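Local coordinates for protein BIS(5'-nucleosyl)-tetraphosphatase (Diadenosine tetraphosphatase), putative (Plasmodium falciparum, PDB 5CFJ) that probably hydrolyses diadenosine tetraphosphate (Ap4A) asymmetrically, as a nucleotide-binding member of the Nudix hydrolase family, at residues A[8-12]-A[57-62]; A[47-52]-A[63-69]; A[79-83]-A[142-147]. One frame throughout, in Å; residues are numbered along the deposited sequence.

Interaction 1. Residues A[8-12]-A[57-62]; sequences AFGIL and GLETAV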
ATOM      1  N   ALA A   8      -2.769  -0.732  12.043  1.00 14.76           N
ATOM      2  CA  ALA A   8      -2.818  -1.506  10.815  1.00 13.43           C
ATOM      3  C   ALA A   8      -1.441  -1.625  10.191  1.00 12.74           C
ATOM      4  O   ALA A   8      -0.525  -0.864  10.511  1.00 12.58           O
ATOM      5  CB  ALA A   8      -3.794  -0.883   9.823  1.00 15.53           C
ATOM      6  N   PHE A   9      -1.325  -2.582   9.278  1.00 12.25           N
ATOM      7  CA  PHE A   9      -0.062  -2.972   8.682  1.00 11.74           C
ATOM      8  C   PHE A   9      -0.323  -3.335   7.237  1.00 10.96           C
ATOM      9  O   PHE A   9      -1.284  -4.043   6.932  1.00 12.67           O
ATOM     10  CB  PHE A   9       0.541  -4.155   9.451  1.00 13.48           C
ATOM     11  CG  PHE A   9       0.705  -3.871  10.908  1.00 13.74           C
ATOM     12  CD1 PHE A   9      -0.346  -4.070  11.785  1.00 14.05           C
ATOM     13  CD2 PHE A   9       1.883  -3.323  11.393  1.00 15.15           C
ATOM     14  CE1 PHE A   9      -0.213  -3.760  13.123  1.00 16.07           C
ATOM     15  CE2 PHE A   9       2.016  -3.015  12.730  1.00 16.10           C
ATOM     16  CZ  PHE A   9       0.967  -3.241  13.592  1.00 16.60           C
ATOM     17  N   GLY A  10       0.529  -2.860   6.340  1.00 11.36           N
ATOM     18  CA  GLY A  10       0.338  -3.132   4.934  1.00 12.52           C
ATOM     19  C   GLY A  10       1.622  -3.189   4.152  1.00 11.35           C
ATOM     20  O   GLY A  10       2.689  -2.797   4.629  1.00 11.53           O
ATOM     21  N   ILE A  11       1.512  -3.696   2.935  1.00 11.44           N
ATOM     22  CA  ILE A  11       2.635  -3.694   2.016  1.00 11.70           C
ATOM     23  C   ILE A  11       2.443  -2.524   1.064  1.00 11.25           C
ATOM     24  O   ILE A  11       1.419  -2.424   0.387  1.00 12.30           O
ATOM     25  CB  ILE A  11       2.764  -5.011   1.214  1.00 12.05           C
ATOM     26  CG1 ILE A  11       2.990  -6.214   2.144  1.00 13.76           C
ATOM     27  CG2 ILE A  11       3.875  -4.894   0.163  1.00 12.13           C
ATOM     28  CD1 ILE A  11       4.347  -6.203   2.861  1.00 14.41           C
ATOM     29  N   LEU A  12       3.414  -1.620   1.034  1.00 11.23           N
ATOM     30  CA  LEU A  12       3.471  -0.618  -0.018  1.00 11.29           C
ATOM     31  C   LEU A  12       4.131  -1.299  -1.208  1.00 11.11           C
ATOM     32  O   LEU A  12       5.358  -1.370  -1.316  1.00 11.70           O
ATOM     33  CB  LEU A  12       4.232   0.628   0.429  1.00 11.91           C
ATOM     34  CG  LEU A  12       4.341   1.736  -0.613  1.00 12.81           C
ATOM     35  CD1 LEU A  12       2.952   2.237  -0.997  1.00 14.00           C
ATOM     36  CD2 LEU A  12       5.213   2.866  -0.082  1.00 14.40           C
ATOM     37  N   GLY A  57       4.212  -7.293  12.603  1.00 16.59           N
ATOM     38  CA  GLY A  57       3.628  -6.323  11.688  1.00 16.21           C
ATOM     39  C   GLY A  57       3.789  -6.765  10.238  1.00 14.95           C
ATOM     40  O   GLY A  57       2.860  -6.661   9.433  1.00 15.07           O
ATOM     41  N   LEU A  58       4.965  -7.289   9.906  1.00 15.34           N
ATOM     42  CA  LEU A  58       5.239  -7.733   8.546  1.00 15.58           C
ATOM     43  C   LEU A  58       4.345  -8.909   8.160  1.00 15.17           C
ATOM     44  O   LEU A  58       3.812  -8.950   7.057  1.00 15.33           O
ATOM     45  CB  LEU A  58       6.715  -8.108   8.392  1.00 18.23           C
ATOM     46  CG  LEU A  58       7.146  -8.553   6.998  1.00 21.28           C
ATOM     47  CD1 LEU A  58       6.891  -7.456   5.976  1.00 22.29           C
ATOM     48  CD2 LEU A  58       8.611  -8.957   6.999  1.00 23.90           C
ATOM     49  N   GLU A  59       4.171  -9.870   9.063  1.00 16.23           N
ATOM     50  CA  GLU A  59       3.277 -10.989   8.784  1.00 16.49           C
ATOM     51  C   GLU A  59       1.853 -10.509   8.519  1.00 15.29           C
ATOM     52  O   GLU A  59       1.190 -10.986   7.598  1.00 15.54           O
ATOM     53  CB  GLU A  59       3.301 -12.001   9.933  1.00 17.06           C
ATOM     54  CG  GLU A  59       4.554 -12.872   9.942  1.00 20.36           C
ATOM     55  CD  GLU A  59       4.674 -13.745  11.176  1.00 23.58           C
ATOM     56  OE1 GLU A  59       4.139 -13.376  12.240  1.00 23.82           O
ATOM     57  OE2 GLU A  59       5.312 -14.808  11.077  1.00 26.82           O
ATOM     58  N   THR A  60       1.389  -9.552   9.313  1.00 14.84           N
ATOM     59  CA  THR A  60       0.061  -8.987   9.094  1.00 13.46           C
ATOM     60  C   THR A  60      -0.014  -8.344   7.710  1.00 13.45           C
ATOM     61  O   THR A  60      -0.953  -8.570   6.961  1.00 13.37           O
ATOM     62  CB  THR A  60      -0.288  -7.949  10.169  1.00 14.05           C
ATOM     63  OG1 THR A  60      -0.351  -8.597  11.446  1.00 15.71           O
ATOM     64  CG2 THR A  60      -1.615  -7.265   9.868  1.00 13.37           C
ATOM     65  N   ALA A  61       0.997  -7.556   7.367  1.00 13.23           N
ATOM     66  CA  ALA A  61       1.027  -6.871   6.083  1.00 13.05           C
ATOM     67  C   ALA A  61       0.971  -7.872   4.923  1.00 12.55           C
ATOM     68  O   ALA A  61       0.203  -7.699   3.971  1.00 12.78           O
ATOM     69  CB  ALA A  61       2.256  -6.017   5.983  1.00 13.19           C
ATOM     70  N   VAL A  62       1.779  -8.929   5.011  1.00 12.49           N
ATOM     71  CA  VAL A  62       1.814  -9.950   3.973  1.00 13.71           C
ATOM     72  C   VAL A  62       0.466 -10.654   3.839  1.00 12.75           C
ATOM     73  O   VAL A  62      -0.055 -10.825   2.732  1.00 12.83           O
ATOM     74  CB  VAL A  62       2.927 -10.975   4.257  1.00 14.44           C
ATOM     75  CG1 VAL A  62       2.781 -12.201   3.360  1.00 15.73           C
ATOM     76  CG2 VAL A  62       4.298 -10.320   4.073  1.00 15.94           C
TER
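Phe9, Gly10 and Ile11 of the central strand 6-16 carry the first turns of helix 57-69, the helix of the Nudix box. The two segments cross at 65° with their axes 6.0 Å apart, a spacing explained by Gly10 facing Ala61: the methyl CB of Ala61 rests on the strand backbone, 3.4 Å from Gly10 C. Phe9 lies beside this seat, toward the start of the helix. Its CB comes 3.4 Å from Gly57 O; with CG next to the backbone N (chi1 -56°), the ring slants past the helix, CD2 standing 3.5 Å from Gly57 CA. Thr60 reaches it with the methyl branch, CG2 lying 3.8 Å from Phe9 CB. The sequence spanning residues 49-70 fits the Nudix box, and the hydroxyl of Thr60 stays within that motif by bonding to Glu55 and His51; the His51 ring in turn stacks on Phe9. Across the Gly10–Ala61 seat from Phe9, Ile11 lays CG1 3.6 Å from Ala61 O and sends CD1 to 3.8 Å from Ala61 CB, with Leu58 CD1 and Val62 CG2 touching more loosely. Tyr76 and Leu78 of strand 76-89 pack against Ile11 as well.

Interaction 2. Residues A[47-52]-A[63-69]; sequences PKGLHE and RETLEET. With SO4 (sulfate ion), chain B.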
ATOM      1  N   PRO A  47      -2.675  -2.088   0.055  1.00 12.51           N
ATOM      2  CA  PRO A  47      -3.204  -3.207   0.841  1.00 14.09           C
ATOM      3  C   PRO A  47      -2.747  -3.112   2.301  1.00 13.96           C
ATOM      4  O   PRO A  47      -1.571  -2.869   2.549  1.00 15.08           O
ATOM      5  CB  PRO A  47      -2.603  -4.436   0.152  1.00 15.45           C
ATOM      6  CG  PRO A  47      -2.102  -3.943  -1.180  1.00 17.52           C
ATOM      7  CD  PRO A  47      -1.710  -2.534  -0.963  1.00 13.97           C
ATOM      8  N   LYS A  48      -3.666  -3.300   3.242  1.00 14.33           N
ATOM      9  CA  LYS A  48      -3.365  -3.193   4.664  1.00 13.96           C
ATOM     10  C   LYS A  48      -4.508  -3.743   5.501  1.00 13.92           C
ATOM     11  O   LYS A  48      -5.630  -3.890   5.009  1.00 15.09           O
ATOM     12  CB  LYS A  48      -3.116  -1.741   5.063  1.00 14.86           C
ATOM     13  CG  LYS A  48      -4.339  -0.858   4.931  1.00 16.46           C
ATOM     14  CD  LYS A  48      -4.098   0.483   5.583  1.00 18.83           C
ATOM     15  CE  LYS A  48      -5.170   1.488   5.198  1.00 20.18           C
ATOM     16  NZ  LYS A  48      -6.537   1.019   5.550  1.00 23.73           N
ATOM     17  N   GLY A  49      -4.231  -4.005   6.773  1.00 13.61           N
ATOM     18  CA  GLY A  49      -5.286  -4.358   7.705  1.00 13.81           C
ATOM     19  C   GLY A  49      -4.786  -4.590   9.112  1.00 14.12           C
ATOM     20  O   GLY A  49      -3.624  -4.329   9.429  1.00 14.79           O
ATOM     21  N   LEU A  50      -5.676  -5.087   9.962  1.00 16.01           N
ATOM     22  CA  LEU A  50      -5.371  -5.282  11.370  1.00 16.88           C
ATOM     23  C   LEU A  50      -4.643  -6.593  11.655  1.00 16.87           C
ATOM     24  O   LEU A  50      -4.762  -7.570  10.913  1.00 17.60           O
ATOM     25  CB  LEU A  50      -6.656  -5.237  12.193  1.00 19.71           C
ATOM     26  CG  LEU A  50      -7.578  -4.040  11.960  1.00 25.39           C
ATOM     27  CD1 LEU A  50      -8.776  -4.123  12.882  1.00 26.96           C
ATOM     28  CD2 LEU A  50      -6.840  -2.732  12.159  1.00 26.93           C
ATOM     29  N   HIS A  51      -3.890  -6.597  12.750  1.00 16.78           N
ATOM     30  CA  HIS A  51      -3.252  -7.798  13.270  1.00 17.96           C
ATOM     31  C   HIS A  51      -4.231  -8.949  13.420  1.00 19.50           C
ATOM     32  O   HIS A  51      -5.364  -8.731  13.852  1.00 19.56           O
ATOM     33  CB  HIS A  51      -2.699  -7.539  14.668  1.00 17.72           C
ATOM     34  CG  HIS A  51      -1.302  -6.986  14.731  1.00 16.85           C
ATOM     35  ND1 HIS A  51      -0.312  -7.304  13.831  1.00 17.25           N
ATOM     36  CD2 HIS A  51      -0.731  -6.172  15.655  1.00 17.32           C
ATOM     37  CE1 HIS A  51       0.813  -6.694  14.187  1.00 18.01           C
ATOM     38  NE2 HIS A  51       0.581  -6.001  15.283  1.00 18.73           N
ATOM     39  N   GLU A  52      -3.776 -10.165  13.124  1.00 18.88           N
ATOM     40  CA  GLU A  52      -4.354 -11.378  13.708  1.00 19.40           C
ATOM     41  C   GLU A  52      -3.290 -11.992  14.644  1.00 20.84           C
ATOM     42  O   GLU A  52      -2.154 -11.527  14.666  1.00 23.37           O
ATOM     43  CB  GLU A  52      -4.818 -12.343  12.615  1.00 18.73           C
ATOM     44  CG  GLU A  52      -6.038 -11.808  11.862  1.00 18.52           C
ATOM     45  CD  GLU A  52      -6.480 -12.670  10.698  1.00 17.65           C
ATOM     46  OE1 GLU A  52      -5.871 -13.730  10.440  1.00 18.54           O
ATOM     47  OE2 GLU A  52      -7.454 -12.269  10.027  1.00 19.26           O
ATOM     48  N   ARG A  63      -0.122 -11.039   4.968  1.00 12.82           N
ATOM     49  CA  ARG A  63      -1.417 -11.704   4.918  1.00 14.10           C
ATOM     50  C   ARG A  63      -2.509 -10.809   4.340  1.00 12.60           C
ATOM     51  O   ARG A  63      -3.279 -11.243   3.493  1.00 13.22           O
ATOM     52  CB  ARG A  63      -1.840 -12.180   6.298  1.00 14.73           C
ATOM     53  CG  ARG A  63      -3.205 -12.879   6.279  1.00 15.41           C
ATOM     54  CD  ARG A  63      -3.693 -13.295   7.672  1.00 15.34           C
ATOM     55  NE  ARG A  63      -3.490 -12.223   8.644  1.00 16.54           N
ATOM     56  CZ  ARG A  63      -4.235 -11.125   8.719  1.00 15.97           C
ATOM     57  NH1 ARG A  63      -5.252 -10.940   7.880  1.00 17.00           N
ATOM     58  NH2 ARG A  63      -3.944 -10.196   9.618  1.00 17.26           N
ATOM     59  N   GLU A  64      -2.579  -9.564   4.800  1.00 13.06           N
ATOM     60  CA  GLU A  64      -3.602  -8.654   4.297  1.00 13.78           C
ATOM     61  C   GLU A  64      -3.424  -8.390   2.805  1.00 13.10           C
ATOM     62  O   GLU A  64      -4.397  -8.308   2.062  1.00 13.57           O
ATOM     63  CB  GLU A  64      -3.585  -7.343   5.083  1.00 14.56           C
ATOM     64  CG  GLU A  64      -4.070  -7.508   6.512  1.00 16.81           C
ATOM     65  CD  GLU A  64      -5.573  -7.653   6.600  1.00 21.43           C
ATOM     66  OE1 GLU A  64      -6.259  -7.173   5.678  1.00 23.11           O
ATOM     67  OE2 GLU A  64      -6.063  -8.229   7.592  1.00 24.36           O
ATOM     68  N   THR A  65      -2.175  -8.291   2.363  1.00 13.02           N
ATOM     69  CA  THR A  65      -1.915  -8.099   0.943  1.00 13.22           C
ATOM     70  C   THR A  65      -2.405  -9.305   0.145  1.00 13.28           C
ATOM     71  O   THR A  65      -3.067  -9.153  -0.886  1.00 12.82           O
ATOM     72  CB  THR A  65      -0.427  -7.838   0.712  1.00 13.13           C
ATOM     73  OG1 THR A  65      -0.102  -6.597   1.349  1.00 14.25           O
ATOM     74  CG2 THR A  65      -0.094  -7.741  -0.774  1.00 14.53           C
ATOM     75  N   LEU A  66      -2.128 -10.506   0.649  1.00 13.58           N
ATOM     76  CA  LEU A  66      -2.612 -11.714  -0.005  1.00 13.62           C
ATOM     77  C   LEU A  66      -4.148 -11.754  -0.053  1.00 13.47           C
ATOM     78  O   LEU A  66      -4.738 -12.066  -1.083  1.00 13.79           O
ATOM     79  CB  LEU A  66      -2.060 -12.944   0.708  1.00 14.86           C
ATOM     80  CG  LEU A  66      -2.535 -14.308   0.218  1.00 16.35           C
ATOM     81  CD1 LEU A  66      -2.224 -14.512  -1.259  1.00 17.09           C
ATOM     82  CD2 LEU A  66      -1.879 -15.388   1.054  1.00 18.45           C
ATOM     83  N   GLU A  67      -4.794 -11.436   1.063  1.00 13.87           N
ATOM     84  CA  GLU A  67      -6.249 -11.431   1.126  1.00 14.48           C
ATOM     85  C   GLU A  67      -6.858 -10.427   0.160  1.00 13.21           C
ATOM     86  O   GLU A  67      -7.879 -10.700  -0.470  1.00 14.70           O
ATOM     87  CB  GLU A  67      -6.728 -11.116   2.541  1.00 15.05           C
ATOM     88  CG  GLU A  67      -6.450 -12.226   3.529  1.00 15.86           C
ATOM     89  CD  GLU A  67      -7.042 -11.979   4.899  1.00 19.30           C
ATOM     90  OE1 GLU A  67      -8.028 -11.220   4.999  1.00 25.14           O
ATOM     91  OE2 GLU A  67      -6.524 -12.564   5.876  1.00 17.90           O
ATOM     92  N   GLU A  68      -6.234  -9.260   0.045  1.00 12.88           N
ATOM     93  CA  GLU A  68      -6.845  -8.151  -0.681  1.00 13.44           C
ATOM     94  C   GLU A  68      -6.470  -8.092  -2.157  1.00 13.11           C
ATOM     95  O   GLU A  68      -7.130  -7.393  -2.929  1.00 14.32           O
ATOM     96  CB  GLU A  68      -6.503  -6.829   0.011  1.00 13.61           C
ATOM     97  CG  GLU A  68      -7.166  -6.732   1.364  1.00 14.68           C
ATOM     98  CD  GLU A  68      -6.788  -5.503   2.155  1.00 17.75           C
ATOM     99  OE1 GLU A  68      -5.961  -4.679   1.706  1.00 17.73           O
ATOM    100  OE2 GLU A  68      -7.347  -5.348   3.258  1.00 22.26           O
ATOM    101  N   THR A  69      -5.429  -8.814  -2.562  1.00 12.60           N
ATOM    102  CA  THR A  69      -4.964  -8.751  -3.948  1.00 12.83           C
ATOM    103  C   THR A  69      -4.686 -10.113  -4.578  1.00 12.88           C
ATOM    104  O   THR A  69      -4.443 -10.201  -5.777  1.00 13.63           O
ATOM    105  CB  THR A  69      -3.652  -7.944  -4.079  1.00 13.92           C
ATOM    106  OG1 THR A  69      -2.572  -8.683  -3.497  1.00 12.88           O
ATOM    107  CG2 THR A  69      -3.745  -6.575  -3.439  1.00 14.43           C
TER
HETATM  108  S   SO4 B 201      -7.726   4.250   6.645  1.00 28.47           S
HETATM  109  O1  SO4 B 201      -8.003   3.367   5.517  1.00 26.24           O
HETATM  110  O2  SO4 B 201      -6.635   3.739   7.465  1.00 27.47           O
HETATM  111  O3  SO4 B 201      -7.383   5.576   6.138  1.00 30.68           O
HETATM  112  O4  SO4 B 201      -8.934   4.367   7.461  1.00 32.52           O
HETATM  113  O   HOH W   1      -8.220  -5.697   8.657  1.00 28.40           O
HETATM  114  O   HOH W   2      -7.341  -8.522  10.154  1.00 31.57           O
HETATM  115  O   HOH W   3      -7.971 -13.526   7.881  1.00 19.56           O
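Arg63 and Glu52 meet flat on flat: carboxylate and guanidinium planes are only 4° apart, with Glu52 CD 3.4 Å from Arg63 CZ over the centre of the group. From CB the arginine runs extended through CG, then bends at chi3 (45°), which turns the guanidinium toward the 47-52 segment. Its CD passes 3.5 Å from Glu52 OE1. NE lies 3.3 Å from that same Glu52 OE1, but the oxygen sits above the plane, so this is charge attraction without a directed N-H; the stronger partner of NE is Glu55, through a salt bridge. At the tip the two nitrogens divide the work. NH2 gives an in-plane hydrogen bond of 3.0 Å to Leu50 O, while NH1 forms salt bridges to Glu64 OE2 at 2.8 Å and Glu67 OE2 at 2.9 Å, each oxygen being approached from above its carboxylate plane. With Glu52 over one face, Leu50 and Glu67 at the edge and Glu64 tilted from the plane, rotation of the guanidinium should be restricted. A water between Glu52 OE2 and Glu67 OE2 donates to both, probably easing their repulsion, though its leg to Glu52 is doubtfully short.

Further along the helix, Lys48 N donates to Glu68 OE1 at 3.1 Å, and the Pro47 ring packs against Thr65 and the methyl of Thr69. Lys48 NZ binds a sulfate ion, probably from the crystallisation liquor, also held by Tyr87, His43 and Lys94.

Gly49, Glu55, Arg63, Glu64, Glu67 and Glu68 fall at signature positions of the Nudix box, whose loop-helix form and arginine-centred glutamate network recur here; in relatives, glutamates of this helix bind magnesium.

Interaction 3. Residues A[79-83]-A[142-147]; sequences LNYQK and EAEEFL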
ATOM      1  N   LEU A  79      11.695  -4.823   0.598  1.00 13.45           N
ATOM      2  CA  LEU A  79      12.817  -3.895   0.622  1.00 13.34           C
ATOM      3  C   LEU A  79      13.001  -3.294   2.002  1.00 13.12           C
ATOM      4  O   LEU A  79      12.111  -3.347   2.854  1.00 14.33           O
ATOM      5  CB  LEU A  79      12.620  -2.784  -0.410  1.00 14.45           C
ATOM      6  CG  LEU A  79      12.428  -3.303  -1.838  1.00 15.29           C
ATOM      7  CD1 LEU A  79      12.187  -2.148  -2.794  1.00 16.31           C
ATOM      8  CD2 LEU A  79      13.619  -4.143  -2.296  1.00 19.43           C
ATOM      9  N   ASN A  80      14.163  -2.698   2.217  1.00 13.69           N
ATOM     10  CA  ASN A  80      14.515  -2.170   3.523  1.00 14.09           C
ATOM     11  C   ASN A  80      13.958  -0.766   3.773  1.00 12.97           C
ATOM     12  O   ASN A  80      14.695   0.165   4.094  1.00 14.29           O
ATOM     13  CB  ASN A  80      16.027  -2.165   3.673  1.00 15.71           C
ATOM     14  CG  ASN A  80      16.450  -1.811   5.058  1.00 17.84           C
ATOM     15  OD1 ASN A  80      15.793  -2.205   6.025  1.00 18.46           O
ATOM     16  ND2 ASN A  80      17.524  -1.036   5.178  1.00 18.38           N
ATOM     17  N   TYR A  81      12.649  -0.616   3.628  1.00 13.66           N
ATOM     18  CA  TYR A  81      11.992   0.658   3.867  1.00 13.13           C
ATOM     19  C   TYR A  81      10.658   0.408   4.542  1.00 13.12           C
ATOM     20  O   TYR A  81       9.868  -0.412   4.083  1.00 13.36           O
ATOM     21  CB  TYR A  81      11.784   1.438   2.559  1.00 15.08           C
ATOM     22  CG  TYR A  81      11.058   2.746   2.759  1.00 15.91           C
ATOM     23  CD1 TYR A  81       9.669   2.794   2.795  1.00 17.01           C
ATOM     24  CD2 TYR A  81      11.751   3.928   2.934  1.00 19.67           C
ATOM     25  CE1 TYR A  81       8.987   3.985   3.004  1.00 19.28           C
ATOM     26  CE2 TYR A  81      11.081   5.126   3.144  1.00 21.30           C
ATOM     27  CZ  TYR A  81       9.698   5.144   3.173  1.00 21.64           C
ATOM     28  OH  TYR A  81       9.024   6.321   3.377  1.00 24.69           O
ATOM     29  N   GLN A  82      10.402   1.125   5.626  1.00 13.85           N
ATOM     30  CA  GLN A  82       9.089   1.106   6.259  1.00 13.79           C
ATOM     31  C   GLN A  82       8.782   2.479   6.813  1.00 13.04           C
ATOM     32  O   GLN A  82       9.691   3.258   7.124  1.00 14.53           O
ATOM     33  CB  GLN A  82       9.020   0.071   7.373  1.00 16.49           C
ATOM     34  CG  GLN A  82       9.936   0.392   8.537  1.00 18.06           C
ATOM     35  CD  GLN A  82       9.750  -0.549   9.710  1.00 21.67           C
ATOM     36  OE1 GLN A  82       9.253  -0.153  10.766  1.00 23.96           O
ATOM     37  NE2 GLN A  82      10.165  -1.799   9.538  1.00 23.12           N
ATOM     38  N   LYS A  83       7.500   2.784   6.936  1.00 12.72           N
ATOM     39  CA  LYS A  83       7.112   4.031   7.574  1.00 13.12           C
ATOM     40  C   LYS A  83       5.796   3.850   8.290  1.00 11.59           C
ATOM     41  O   LYS A  83       4.871   3.219   7.772  1.00 12.42           O
ATOM     42  CB  LYS A  83       7.006   5.181   6.567  1.00 15.48           C
ATOM     43  CG  LYS A  83       6.828   6.553   7.249  1.00 20.46           C
ATOM     44  CD  LYS A  83       6.802   7.730   6.288  1.00 24.05           C
ATOM     45  CE  LYS A  83       6.719   9.033   7.075  1.00 27.41           C
ATOM     46  NZ  LYS A  83       6.693  10.245   6.207  1.00 30.51           N
ATOM     47  N   GLU A 142       8.657   9.708  -0.580  1.00 15.54           N
ATOM     48  CA  GLU A 142       9.802   9.248   0.193  1.00 15.95           C
ATOM     49  C   GLU A 142      10.234   7.828  -0.209  1.00 15.20           C
ATOM     50  O   GLU A 142      11.438   7.530  -0.279  1.00 15.80           O
ATOM     51  CB  GLU A 142       9.481   9.359   1.687  1.00 18.08           C
ATOM     52  CG  GLU A 142       9.234  10.827   2.077  1.00 21.68           C
ATOM     53  CD  GLU A 142       8.817  11.051   3.525  1.00 25.92           C
ATOM     54  OE1 GLU A 142       8.778  10.084   4.310  1.00 27.70           O
ATOM     55  OE2 GLU A 142       8.521  12.216   3.882  1.00 28.59           O
ATOM     56  N   ALA A 143       9.267   6.974  -0.537  1.00 14.08           N
ATOM     57  CA  ALA A 143       9.590   5.645  -1.032  1.00 14.14           C
ATOM     58  C   ALA A 143      10.336   5.745  -2.356  1.00 14.45           C
ATOM     59  O   ALA A 143      11.300   5.014  -2.588  1.00 14.83           O
ATOM     60  CB  ALA A 143       8.329   4.800  -1.183  1.00 14.33           C
ATOM     61  N   GLU A 144       9.904   6.654  -3.224  1.00 15.20           N
ATOM     62  CA  GLU A 144      10.622   6.815  -4.489  1.00 18.42           C
ATOM     63  C   GLU A 144      12.045   7.318  -4.264  1.00 17.92           C
ATOM     64  O   GLU A 144      12.978   6.897  -4.962  1.00 17.90           O
ATOM     65  CB  GLU A 144       9.858   7.745  -5.423  1.00 22.20           C
ATOM     66  CG  GLU A 144       8.617   7.085  -5.985  1.00 25.98           C
ATOM     67  CD  GLU A 144       8.091   7.781  -7.213  1.00 31.47           C
ATOM     68  OE1 GLU A 144       8.020   9.024  -7.212  1.00 32.98           O
ATOM     69  OE2 GLU A 144       7.760   7.080  -8.190  1.00 33.43           O
ATOM     70  N   GLU A 145      12.214   8.193  -3.278  1.00 17.67           N
ATOM     71  CA  GLU A 145      13.552   8.630  -2.881  1.00 19.79           C
ATOM     72  C   GLU A 145      14.419   7.442  -2.443  1.00 18.84           C
ATOM     73  O   GLU A 145      15.581   7.327  -2.847  1.00 20.67           O
ATOM     74  CB  GLU A 145      13.446   9.663  -1.763  1.00 23.93           C
ATOM     75  CG  GLU A 145      14.701  10.451  -1.487  1.00 31.38           C
ATOM     76  CD  GLU A 145      14.387  11.807  -0.890  1.00 38.92           C
ATOM     77  OE1 GLU A 145      13.191  12.169  -0.848  1.00 42.29           O
ATOM     78  OE2 GLU A 145      15.327  12.513  -0.470  1.00 41.79           O
ATOM     79  N   PHE A 146      13.856   6.556  -1.625  1.00 17.37           N
ATOM     80  CA  PHE A 146      14.587   5.359  -1.217  1.00 16.97           C
ATOM     81  C   PHE A 146      14.957   4.494  -2.423  1.00 17.16           C
ATOM     82  O   PHE A 146      16.095   4.012  -2.534  1.00 18.38           O
ATOM     83  CB  PHE A 146      13.775   4.544  -0.209  1.00 16.76           C
ATOM     84  CG  PHE A 146      14.340   3.173   0.052  1.00 16.67           C
ATOM     85  CD1 PHE A 146      15.338   2.980   0.996  1.00 20.11           C
ATOM     86  CD2 PHE A 146      13.881   2.073  -0.654  1.00 17.27           C
ATOM     87  CE1 PHE A 146      15.864   1.720   1.228  1.00 21.63           C
ATOM     88  CE2 PHE A 146      14.407   0.816  -0.434  1.00 19.11           C
ATOM     89  CZ  PHE A 146      15.395   0.636   0.510  1.00 20.54           C
ATOM     90  N   LEU A 147      13.999   4.295  -3.324  1.00 16.69           N
ATOM     91  CA  LEU A 147      14.196   3.416  -4.475  1.00 17.73           C
ATOM     92  C   LEU A 147      15.273   3.912  -5.431  1.00 21.36           C
ATOM     93  O   LEU A 147      15.818   3.137  -6.216  1.00 24.17           O
ATOM     94  CB  LEU A 147      12.879   3.238  -5.224  1.00 17.05           C
ATOM     95  CG  LEU A 147      11.829   2.380  -4.516  1.00 17.17           C
ATOM     96  CD1 LEU A 147      10.442   2.661  -5.072  1.00 18.45           C
ATOM     97  CD2 LEU A 147      12.171   0.897  -4.650  1.00 19.52           C
TER
HETATM   98  O   HOH W   4      10.212   8.207   4.756  1.00 28.58           O
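Tyr81 and Phe146 form the apolar centre, their side chains running alongside in opposed directions. Tyr81 CB sits over the Phe146 ring, 3.9 Å from its centroid and 9° off the ring normal, a CH-pi contact on the face. The two ring planes are inclined obliquely to each other. In the alpha/beta/alpha sandwich of the Nudix fold, helix 134-147 covers one face of the mixed sheet, and this contact lies at the surface there; segment 142-147 runs nearly antiparallel to strand 81-83, at 163°.

Around this centre the packing extends in both directions along the helix. Toward its C-terminal end, Leu79 CB lies 4.0 Å from Phe146 CE2, and Leu79 CD1 meets Leu147 CD2 at 3.6 Å, the two leucines crossing at about a right angle. Leu100 of strand 92-103 touches both Leu79 and Phe146, which ties this end to the sheet. Here the chain turns at Asn80, the centre of an inverse gamma turn, and Asn80 O comes 3.5 Å from Phe146 CE1. In the other direction the Tyr81 ring reaches along the helix, because CG lies opposite its backbone N (chi1 178°). Its CD2 stands 3.8 Å from Phe146 CB, and Ala143 CA lies over one face of the ring, offset toward the rim.

The ring ends at the polar edge. Tyr81 OH passes 3.5 Å from Glu142 CB and contacts a water at 2.6 Å; that water also lies close to Glu142 OE1, though this second leg is so short that its detail is doubtful. Beyond it Lys83, fully extended, crosses Glu142 at about a right angle, and NZ closes a salt bridge of 2.8 Å to Glu142 OE1, reaching the syn side of the carboxylate from somewhat out of its plane.

How the interactions relate
Interactions 1 and 2 share helix 57-69 and adjoin, their centres about 7 Å apart: the helix lies against neighbouring strands 6-16 and 44-50 of one sheet. Both are partly buried, but 8-12/57-62 is mostly apolar and has no exposed residue among those that touch, whereas 47-52/63-69 carries a charged network and four exposed ones. A backbone bond from Phe9 N to Gly49 O (2.9 Å) joins the two strands. Interaction 3 is a surface contact that uses the other long helix, 134-147. It shares the sheet, and Leu12 CD2 touches Ala143 CB to connect it with interaction 1, but it lies about 20 Å, centre to centre, from interaction 2.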